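Local coordinates for isomaltodextranase (Arthrobacter globiformis, PDB 5AWO), which probably hydrolyses (1->6)-alpha-D-glucosidic linkages in dextran-like polysaccharides, as a family 27 glycoside hydrolase that removes isomaltose units from non-reducing chain ends, at residues W59-D64 and D347-I352; G94-Y99 and H105-W110; P156-A161 and A219-A224; T382-S385 and G389-D392. All coordinates share one frame; numbering follows the deposited sequence.

Contact 1: residues W59-D64 and D347-I352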
# COMPACT_ATOMS: atom_id res chain seq x y z
N TRP A 59 -9.38 -3.38 -25.80
CA TRP A 59 -8.33 -2.62 -25.13
C TRP A 59 -8.21 -1.19 -25.68
O TRP A 59 -8.17 -0.22 -24.93
CB TRP A 59 -7.03 -3.40 -25.26
CG TRP A 59 -5.72 -2.75 -24.95
CD1 TRP A 59 -4.77 -2.35 -25.86
CD2 TRP A 59 -5.14 -2.52 -23.65
NE1 TRP A 59 -3.67 -1.87 -25.21
CE2 TRP A 59 -3.85 -1.98 -23.85
CE3 TRP A 59 -5.58 -2.73 -22.34
CZ2 TRP A 59 -3.01 -1.60 -22.79
CZ3 TRP A 59 -4.73 -2.37 -21.29
CH2 TRP A 59 -3.49 -1.82 -21.51
N LYS A 60 -8.19 -1.08 -27.02
CA LYS A 60 -8.08 0.23 -27.66
C LYS A 60 -9.27 1.14 -27.31
O LYS A 60 -9.09 2.29 -26.94
CB LYS A 60 -7.96 0.09 -29.18
CG LYS A 60 -7.72 1.41 -29.90
CD LYS A 60 -7.71 1.21 -31.41
CE LYS A 60 -7.40 2.51 -32.15
NZ LYS A 60 -8.42 3.57 -31.89
N VAL A 61 -10.48 0.60 -27.43
CA VAL A 61 -11.67 1.42 -27.21
C VAL A 61 -11.73 1.86 -25.74
O VAL A 61 -12.04 3.01 -25.44
CB VAL A 61 -12.95 0.72 -27.70
CG1 VAL A 61 -14.19 1.54 -27.40
CG2 VAL A 61 -12.89 0.51 -29.22
N ASN A 62 -11.38 0.97 -24.82
CA ASN A 62 -11.27 1.40 -23.42
C ASN A 62 -10.24 2.48 -23.19
O ASN A 62 -10.50 3.46 -22.48
CB ASN A 62 -10.98 0.21 -22.49
CG ASN A 62 -12.21 -0.63 -22.22
OD1 ASN A 62 -12.38 -1.75 -22.73
ND2 ASN A 62 -13.12 -0.07 -21.46
N ILE A 63 -9.06 2.35 -23.81
CA ILE A 63 -8.04 3.37 -23.68
C ILE A 63 -8.56 4.73 -24.20
O ILE A 63 -8.33 5.77 -23.58
CB ILE A 63 -6.73 3.00 -24.42
CG1 ILE A 63 -6.03 1.86 -23.67
CG2 ILE A 63 -5.82 4.22 -24.58
CD1 ILE A 63 -4.87 1.27 -24.43
N ASP A 64 -9.20 4.71 -25.36
CA ASP A 64 -9.70 5.96 -25.96
C ASP A 64 -10.76 6.60 -25.05
O ASP A 64 -10.77 7.82 -24.87
CB ASP A 64 -10.25 5.71 -27.36
CG ASP A 64 -9.16 5.34 -28.37
OD1 ASP A 64 -7.98 5.61 -28.09
OD2 ASP A 64 -9.52 4.79 -29.44
N ASP A 347 -14.57 -0.93 -14.24
CA ASP A 347 -15.67 -0.74 -15.20
C ASP A 347 -15.07 -0.52 -16.59
O ASP A 347 -14.15 0.29 -16.76
CB ASP A 347 -16.49 0.49 -14.84
CG ASP A 347 -17.11 0.37 -13.47
OD1 ASP A 347 -16.40 0.61 -12.45
OD2 ASP A 347 -18.31 0.03 -13.42
N THR A 348 -15.63 -1.22 -17.57
CA THR A 348 -15.32 -0.95 -18.97
C THR A 348 -16.20 0.19 -19.48
O THR A 348 -17.13 0.64 -18.80
CB THR A 348 -15.63 -2.16 -19.85
OG1 THR A 348 -17.04 -2.37 -19.84
CG2 THR A 348 -14.93 -3.43 -19.38
N TYR A 349 -15.95 0.63 -20.72
CA TYR A 349 -16.74 1.68 -21.36
C TYR A 349 -18.20 1.23 -21.49
O TYR A 349 -19.10 2.08 -21.45
CB TYR A 349 -16.14 2.10 -22.72
CG TYR A 349 -16.25 1.10 -23.85
CD1 TYR A 349 -17.33 1.11 -24.73
CD2 TYR A 349 -15.24 0.17 -24.07
CE1 TYR A 349 -17.42 0.18 -25.75
CE2 TYR A 349 -15.31 -0.74 -25.11
CZ TYR A 349 -16.39 -0.72 -25.95
OH TYR A 349 -16.46 -1.65 -26.98
N GLN A 350 -18.46 -0.06 -21.60
CA GLN A 350 -19.85 -0.55 -21.66
C GLN A 350 -20.52 -0.60 -20.30
O GLN A 350 -21.73 -0.43 -20.21
CB GLN A 350 -19.96 -1.94 -22.27
CG GLN A 350 -19.47 -2.02 -23.70
CD GLN A 350 -18.10 -2.62 -23.79
OE1 GLN A 350 -17.26 -2.43 -22.89
NE2 GLN A 350 -17.86 -3.36 -24.86
N GLN A 351 -19.74 -0.83 -19.25
CA GLN A 351 -20.30 -1.02 -17.91
C GLN A 351 -20.49 0.27 -17.16
O GLN A 351 -21.30 0.32 -16.23
CB GLN A 351 -19.37 -1.91 -17.08
CG GLN A 351 -19.32 -3.35 -17.51
CD GLN A 351 -18.11 -4.10 -16.96
OE1 GLN A 351 -17.10 -3.50 -16.59
NE2 GLN A 351 -18.21 -5.43 -16.92
N ILE A 352 -19.72 1.29 -17.50
CA ILE A 352 -19.65 2.50 -16.67
C ILE A 352 -21.03 3.16 -16.50
O ILE A 352 -21.36 3.66 -15.42
CB ILE A 352 -18.58 3.52 -17.15
CG1 ILE A 352 -18.33 4.63 -16.12
CG2 ILE A 352 -18.96 4.15 -18.49
CD1 ILE A 352 -17.75 4.14 -14.79
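Val61 sends CG1 out anti to its backbone N, and Tyr349 folds its ring between its own N and carbonyl carbon (chi1 71°); together these torsions lay a methyl on an aromatic face. The pair lies at the closure of the TIM barrel, outside the sheet: helix 56-68 comes after the first strand, 39-42, and residues 347-352 follow the last, 343-345, beside it. Val61 CG1 stands 3.5 Å from the centroid of the Tyr349 ring, 18° off the normal, which satisfies a CH-pi contact; its closest ring atom is Tyr349 CE2, at 3.4 Å. Asn62 crosses Tyr349 at about a right angle, with its CG at the ring edge, 3.6 Å from Tyr349 CD2. On the opposite face, OE1 of Gln350 lies over the ring centre, so the ring lies between a methyl and an amide oxygen. Beyond the two segments, Glu58 of the same helix bonds both Tyr349 OH and Gln350 NE2. The turn carrying the tyrosine is itself fixed by an ST motif, in which Thr348 OG1 accepts from Gln351 N at 3.2 Å, while Thr348 N donates to Gln351 OE1 at 2.9 Å, tilted 27° from that amide's carbonyl plane.

Contact 2: residues G94-Y99 and H105-W110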
# COMPACT_ATOMS: atom_id res chain seq x y z
N GLY A 94 13.12 -14.71 -24.21
CA GLY A 94 11.97 -15.33 -23.54
C GLY A 94 10.97 -14.41 -22.92
O GLY A 94 10.15 -14.88 -22.12
N TYR A 95 10.99 -13.12 -23.27
CA TYR A 95 10.08 -12.17 -22.64
C TYR A 95 8.93 -11.90 -23.57
O TYR A 95 9.12 -11.66 -24.77
CB TYR A 95 10.79 -10.86 -22.27
CG TYR A 95 11.98 -11.04 -21.35
CD1 TYR A 95 12.00 -12.02 -20.35
CD2 TYR A 95 13.11 -10.25 -21.50
CE1 TYR A 95 13.09 -12.17 -19.50
CE2 TYR A 95 14.21 -10.39 -20.66
CZ TYR A 95 14.20 -11.36 -19.66
OH TYR A 95 15.30 -11.51 -18.84
N ILE A 96 7.70 -11.90 -23.04
CA ILE A 96 6.52 -11.80 -23.89
C ILE A 96 6.49 -10.47 -24.64
O ILE A 96 6.71 -9.41 -24.06
CB ILE A 96 5.19 -12.01 -23.13
CG1 ILE A 96 5.10 -11.12 -21.88
CG2 ILE A 96 5.02 -13.46 -22.80
CD1 ILE A 96 3.67 -10.91 -21.43
N THR A 97 6.17 -10.55 -25.93
CA THR A 97 6.15 -9.35 -26.76
C THR A 97 4.82 -8.59 -26.79
O THR A 97 4.79 -7.44 -27.18
CB THR A 97 6.54 -9.70 -28.21
OG1 THR A 97 5.63 -10.67 -28.70
CG2 THR A 97 7.96 -10.23 -28.28
N SER A 98 3.73 -9.22 -26.36
CA SER A 98 2.44 -8.53 -26.33
C SER A 98 1.55 -9.14 -25.26
O SER A 98 1.96 -10.08 -24.58
CB SER A 98 1.76 -8.56 -27.70
OG SER A 98 0.67 -7.66 -27.73
N TYR A 99 0.32 -8.63 -25.14
CA TYR A 99 -0.61 -9.16 -24.15
C TYR A 99 -1.20 -10.53 -24.53
O TYR A 99 -1.43 -11.38 -23.68
CB TYR A 99 -1.74 -8.17 -23.86
CG TYR A 99 -2.86 -8.79 -23.06
CD1 TYR A 99 -2.72 -9.06 -21.71
CD2 TYR A 99 -4.03 -9.20 -23.67
CE1 TYR A 99 -3.74 -9.68 -20.98
CE2 TYR A 99 -5.06 -9.80 -22.95
CZ TYR A 99 -4.89 -10.05 -21.61
OH TYR A 99 -5.90 -10.68 -20.92
N HIS A 105 -0.18 -5.65 -32.33
CA HIS A 105 0.83 -4.71 -31.90
C HIS A 105 1.46 -5.17 -30.61
O HIS A 105 0.78 -5.80 -29.80
CB HIS A 105 0.23 -3.33 -31.71
CG HIS A 105 -0.53 -2.83 -32.89
ND1 HIS A 105 0.10 -2.32 -34.01
CD2 HIS A 105 -1.86 -2.74 -33.14
CE1 HIS A 105 -0.81 -1.96 -34.90
NE2 HIS A 105 -2.00 -2.20 -34.39
N ASP A 106 2.73 -4.82 -30.42
CA ASP A 106 3.52 -5.21 -29.27
C ASP A 106 3.39 -4.21 -28.11
O ASP A 106 2.66 -3.20 -28.19
CB ASP A 106 5.00 -5.51 -29.66
CG ASP A 106 5.78 -4.28 -30.10
OD1 ASP A 106 5.32 -3.14 -29.97
OD2 ASP A 106 6.93 -4.49 -30.57
N TRP A 107 4.07 -4.49 -27.00
CA TRP A 107 3.96 -3.64 -25.83
C TRP A 107 4.42 -2.21 -26.13
O TRP A 107 3.83 -1.25 -25.64
CB TRP A 107 4.80 -4.19 -24.69
CG TRP A 107 4.33 -5.50 -24.06
CD1 TRP A 107 5.01 -6.67 -23.99
CD2 TRP A 107 3.12 -5.71 -23.32
NE1 TRP A 107 4.29 -7.62 -23.30
CE2 TRP A 107 3.12 -7.04 -22.87
CE3 TRP A 107 2.01 -4.90 -23.01
CZ2 TRP A 107 2.08 -7.58 -22.11
CZ3 TRP A 107 0.97 -5.44 -22.26
CH2 TRP A 107 1.01 -6.77 -21.84
N ALA A 108 5.47 -2.07 -26.94
CA ALA A 108 6.02 -0.73 -27.21
C ALA A 108 5.02 0.11 -27.99
O ALA A 108 4.86 1.29 -27.71
CB ALA A 108 7.32 -0.83 -27.99
N TYR A 109 4.36 -0.50 -28.96
CA TYR A 109 3.33 0.20 -29.70
C TYR A 109 2.27 0.74 -28.74
O TYR A 109 1.88 1.91 -28.84
CB TYR A 109 2.66 -0.70 -30.72
CG TYR A 109 1.48 -0.03 -31.38
CD1 TYR A 109 0.21 -0.10 -30.82
CD2 TYR A 109 1.63 0.68 -32.57
CE1 TYR A 109 -0.88 0.50 -31.41
CE2 TYR A 109 0.54 1.30 -33.17
CZ TYR A 109 -0.71 1.21 -32.58
OH TYR A 109 -1.83 1.81 -33.15
N TRP A 110 1.83 -0.10 -27.81
CA TRP A 110 0.76 0.35 -26.92
C TRP A 110 1.25 1.37 -25.91
O TRP A 110 0.50 2.29 -25.56
CB TRP A 110 0.06 -0.85 -26.26
CG TRP A 110 -0.85 -1.47 -27.27
CD1 TRP A 110 -0.74 -2.70 -27.84
CD2 TRP A 110 -1.99 -0.85 -27.90
NE1 TRP A 110 -1.73 -2.91 -28.73
CE2 TRP A 110 -2.51 -1.78 -28.80
CE3 TRP A 110 -2.62 0.39 -27.77
CZ2 TRP A 110 -3.63 -1.52 -29.60
CZ3 TRP A 110 -3.74 0.66 -28.56
CH2 TRP A 110 -4.23 -0.30 -29.46
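The N-terminal cap of helix 107-116, a helix of the TIM barrel, is where residues 94-99 dock. Asp106 occupies the N-cap, its OD1 accepting from Tyr109 N at 3.0 Å, with an N-H...O angle of 166°. In the first turn, Trp107 N donates to Thr97 O at 3.0 Å, so the loop supplies an acceptor that the helix cannot. Just before the cap, Ser98 OG, anti to its own N (chi1 -167°), gives its proton to His105 O at 2.8 Å, in the carbonyl plane. The indole of Trp107 lies against the loop backbone: Ser98 C sits over one face, 3.5 Å from Trp107 CE2, while Trp107 NE1 makes a weak bond to Ile96 O in the ring plane (3.1 Å, 120°). Ile96 CD1 touches Trp107 CZ2 at 3.8 Å, and Tyr99 CB meets Trp107 CH2 at 3.7 Å. A serine in place of Trp107 would probably open a gap beneath the Ser98-Tyr99 backbone and leave Ile96 CD1 without its indole partner. Farther out, the same indole packs on Leu121 and Val123 of strand 120-124 and on Tyr189 of helix 179-192, and Trp110 faces helix 56-68.

Contact 3: residues P156-A161 and A219-A224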
# COMPACT_ATOMS: atom_id res chain seq x y z
N PRO A 156 11.52 -30.16 -15.15
CA PRO A 156 10.51 -30.82 -15.96
C PRO A 156 9.21 -31.04 -15.19
O PRO A 156 9.24 -31.49 -14.05
CB PRO A 156 11.18 -32.16 -16.31
CG PRO A 156 12.62 -31.83 -16.35
CD PRO A 156 12.85 -30.80 -15.29
N GLY A 157 8.09 -30.69 -15.81
CA GLY A 157 6.79 -30.87 -15.20
C GLY A 157 6.34 -29.80 -14.21
O GLY A 157 5.22 -29.86 -13.76
N ASP A 158 7.20 -28.82 -13.91
CA ASP A 158 6.92 -27.86 -12.82
C ASP A 158 6.11 -26.68 -13.40
O ASP A 158 6.61 -25.57 -13.56
CB ASP A 158 8.23 -27.41 -12.15
CG ASP A 158 8.02 -26.51 -10.94
OD1 ASP A 158 6.87 -26.23 -10.56
OD2 ASP A 158 9.03 -26.07 -10.35
N PHE A 159 4.87 -26.98 -13.77
CA PHE A 159 3.96 -26.02 -14.37
C PHE A 159 3.19 -25.25 -13.32
O PHE A 159 2.79 -25.78 -12.27
CB PHE A 159 2.92 -26.68 -15.28
CG PHE A 159 3.54 -27.28 -16.51
CD1 PHE A 159 4.07 -26.47 -17.51
CD2 PHE A 159 3.60 -28.65 -16.66
CE1 PHE A 159 4.65 -27.02 -18.65
CE2 PHE A 159 4.16 -29.20 -17.81
CZ PHE A 159 4.69 -28.40 -18.79
N PHE A 160 3.03 -23.96 -13.61
CA PHE A 160 2.03 -23.16 -12.91
C PHE A 160 0.68 -23.86 -13.02
O PHE A 160 0.25 -24.23 -14.11
CB PHE A 160 1.98 -21.78 -13.57
CG PHE A 160 0.78 -20.96 -13.17
CD1 PHE A 160 0.62 -20.54 -11.87
CD2 PHE A 160 -0.17 -20.64 -14.10
CE1 PHE A 160 -0.49 -19.79 -11.50
CE2 PHE A 160 -1.28 -19.90 -13.75
CZ PHE A 160 -1.44 -19.48 -12.44
N ALA A 161 0.01 -24.02 -11.87
CA ALA A 161 -1.33 -24.63 -11.81
C ALA A 161 -1.37 -26.08 -12.29
O ALA A 161 -2.41 -26.55 -12.72
CB ALA A 161 -2.35 -23.77 -12.56
N ALA A 219 3.63 -27.50 -7.66
CA ALA A 219 4.76 -27.74 -6.78
C ALA A 219 5.07 -26.54 -5.90
O ALA A 219 4.98 -25.40 -6.37
CB ALA A 219 6.00 -28.08 -7.61
N PRO A 220 5.46 -26.77 -4.63
CA PRO A 220 5.98 -25.70 -3.81
C PRO A 220 7.41 -25.32 -4.23
O PRO A 220 8.13 -26.17 -4.77
CB PRO A 220 5.97 -26.32 -2.41
CG PRO A 220 6.25 -27.75 -2.67
CD PRO A 220 5.55 -28.08 -3.94
N HIS A 221 7.83 -24.11 -3.92
CA HIS A 221 9.23 -23.70 -4.17
C HIS A 221 9.99 -23.26 -2.95
O HIS A 221 11.21 -23.09 -3.02
CB HIS A 221 9.27 -22.69 -5.31
CG HIS A 221 8.74 -23.28 -6.57
ND1 HIS A 221 7.40 -23.31 -6.86
CD2 HIS A 221 9.35 -24.00 -7.54
CE1 HIS A 221 7.21 -23.98 -7.99
NE2 HIS A 221 8.39 -24.41 -8.42
N GLY A 222 9.28 -23.10 -1.82
CA GLY A 222 9.92 -22.88 -0.53
C GLY A 222 10.15 -21.43 -0.17
O GLY A 222 10.19 -20.54 -1.03
N ARG A 223 10.40 -21.22 1.11
CA ARG A 223 10.50 -19.90 1.68
C ARG A 223 11.75 -19.15 1.24
O ARG A 223 11.70 -17.97 0.90
CB ARG A 223 10.47 -20.01 3.21
CG ARG A 223 10.49 -18.70 3.94
CD ARG A 223 9.24 -17.91 3.64
NE ARG A 223 9.24 -16.67 4.40
CZ ARG A 223 8.37 -15.68 4.23
NH1 ARG A 223 7.43 -15.78 3.31
NH2 ARG A 223 8.45 -14.59 4.99
N ALA A 224 12.89 -19.83 1.24
CA ALA A 224 14.13 -19.15 0.89
C ALA A 224 14.10 -18.71 -0.57
O ALA A 224 14.52 -17.61 -0.91
CB ALA A 224 15.34 -20.06 1.17
O HOH W 1 4.32 -27.35 -10.54
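His221 and Asp158 meet edge to edge, approaching from opposite directions, the imidazole and carboxylate planes 8° apart. His221 NE2 donates to Asp158 OD2 at 2.6 Å with an N-H...O angle of 166°, reaching the syn lone pair, and the acceptor lies close to the ring plane; the bond is short, straight and coplanar. With CG anti to the backbone N (chi1 -175°), Asp158 extends its carboxylate toward the histidine while its other oxygen, OD1, rests 3.6 Å from Ala219 CB. A water hydrogen-bonds that oxygen, donating to Asp158 OD1 at 2.8 Å and to Phe159 O at 2.8 Å and accepting from Ala219 N at 3.0 Å, so one molecule ties the two backbones together beside the direct bond. The segments belong to the excursions that follow two adjacent barrel strands, 120-124 and 197-200, and the contact thus joins neighbouring beta-to-alpha loops of the TIM barrel. In the second shell, Tyr206 stacks on the His221 ring and accepts from ND1 through its backbone O, and Trp171 also meets the ring; because both ring nitrogens face acceptors, the imidazole is probably protonated and the carboxylate charge would favour this. Asp158 is positioned by its backbone pairing with Trp171 of strand 169-172 and by an inverse gamma turn centred on it, closed by a weak bond from Phe159 N to Gly157 O at 2.9 Å. On the other side, Gly222 forms the N-cap of helix 223-237, and the backbones of His221 and Gly222 bond to Glu207, whose carboxylate holds Arg223 in a salt bridge.

Contact 4: residues T382-S385 and G389-D392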
# COMPACT_ATOMS: atom_id res chain seq x y z
N THR A 382 -3.86 -5.82 20.52
CA THR A 382 -3.94 -7.20 20.05
C THR A 382 -4.03 -7.21 18.53
O THR A 382 -4.82 -6.46 17.95
CB THR A 382 -5.18 -7.90 20.63
OG1 THR A 382 -5.19 -7.72 22.05
CG2 THR A 382 -5.21 -9.39 20.31
N PRO A 383 -3.22 -8.04 17.87
CA PRO A 383 -3.39 -8.16 16.43
C PRO A 383 -4.84 -8.42 16.07
O PRO A 383 -5.51 -9.21 16.70
CB PRO A 383 -2.52 -9.35 16.06
CG PRO A 383 -1.43 -9.34 17.09
CD PRO A 383 -2.16 -8.95 18.36
N PHE A 384 -5.30 -7.75 15.02
CA PHE A 384 -6.67 -7.90 14.52
C PHE A 384 -6.94 -9.35 14.10
O PHE A 384 -8.08 -9.81 14.19
CB PHE A 384 -6.88 -6.92 13.37
CG PHE A 384 -8.32 -6.74 12.93
CD1 PHE A 384 -9.24 -6.04 13.70
CD2 PHE A 384 -8.74 -7.21 11.67
CE1 PHE A 384 -10.53 -5.87 13.27
CE2 PHE A 384 -10.04 -7.03 11.24
CZ PHE A 384 -10.95 -6.36 12.05
N SER A 385 -5.90 -10.03 13.62
CA SER A 385 -6.01 -11.44 13.29
C SER A 385 -6.41 -12.33 14.47
O SER A 385 -6.97 -13.41 14.27
CB SER A 385 -4.68 -11.94 12.73
OG SER A 385 -3.64 -11.64 13.63
N GLY A 389 -12.04 -7.23 17.74
CA GLY A 389 -12.35 -6.02 18.50
C GLY A 389 -11.25 -5.00 18.59
O GLY A 389 -11.47 -3.88 19.04
N SER A 390 -10.03 -5.37 18.16
CA SER A 390 -8.87 -4.54 18.45
C SER A 390 -8.78 -3.30 17.58
O SER A 390 -8.01 -2.38 17.88
CB SER A 390 -7.59 -5.34 18.29
OG SER A 390 -7.34 -5.63 16.91
N ARG A 391 -9.55 -3.27 16.47
CA ARG A 391 -9.55 -2.16 15.54
C ARG A 391 -10.96 -2.02 14.97
O ARG A 391 -11.69 -3.00 14.89
CB ARG A 391 -8.52 -2.37 14.40
CG ARG A 391 -7.11 -2.68 14.87
CD ARG A 391 -6.20 -3.09 13.73
NE ARG A 391 -4.97 -3.66 14.25
CZ ARG A 391 -4.00 -4.18 13.53
NH1 ARG A 391 -4.11 -4.27 12.21
NH2 ARG A 391 -2.90 -4.64 14.13
N ASP A 392 -11.32 -0.79 14.62
CA ASP A 392 -12.69 -0.49 14.15
C ASP A 392 -12.69 -0.37 12.63
O ASP A 392 -12.21 0.60 12.08
CB ASP A 392 -13.17 0.80 14.78
CG ASP A 392 -14.65 1.01 14.64
OD1 ASP A 392 -15.24 0.50 13.65
OD2 ASP A 392 -15.25 1.70 15.50
O HOH W 2 -4.37 -3.79 17.17
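Phe384 and Arg391 cross obliquely, phenyl and guanidinium planes 22° apart, yet Phe384 CB, not the ring, lies over the guanidinium, 4.0 Å from Arg391 CZ. The ring itself runs beside the aliphatic stem, Phe384 CD1 meeting Arg391 CB at 3.8 Å and Phe384 CE1 approaching Arg391 O at 3.5 Å. The Phe384 side chain leaves with CG opposite its backbone N (chi1 -168°), which carries the phenyl along that stem. Ser390 comes in at the ring edge, its OG in plane and 3.8 Å from Phe384 CD1. The same hydroxyl is 2.8 Å from Thr382 O, although Asp387 O is also within reach of its one proton. A water in the guanidinium plane donates to Thr382 O at 2.8 Å and accepts from Arg391 NE at 3.0 Å. Arg391 opens strand 391-392, an edge strand of the antiparallel beta-sandwich sheet, and its NH1 bonds Thr300 O and His304 ND1. A leucine in its place would probably leave Thr300 O and the bridging water without their donors and the Phe384 methylene without its flat cover. The chemistry implies a cationic head that joins the sandwich to helix 295-302 and a stem that packs on the phenyl.

Overall arrangement
Along the chain, contact 1 joins helix 56-68, near the start of the barrel, to the loop after its last strand, and contacts 2 and 3 follow one another within that span; contact 4 comes after, in the beta-sandwich region. Contacts 1 and 2 have centres 20 Å apart and touch directly, helix 56-68 packing on helix 107-116 with Trp59 NE1 3.3 Å from Trp110 CD2. Contact 3 is separate, its nearest atoms about 12 Å from contact 2, among the loops that follow barrel strands 120-124 and 197-200. Contacts 2 and 4, centres 45 Å apart, lie on opposite sides of the chain's centre. Three contacts therefore belong to the catalytic barrel, the fourth to its junction with the sandwich.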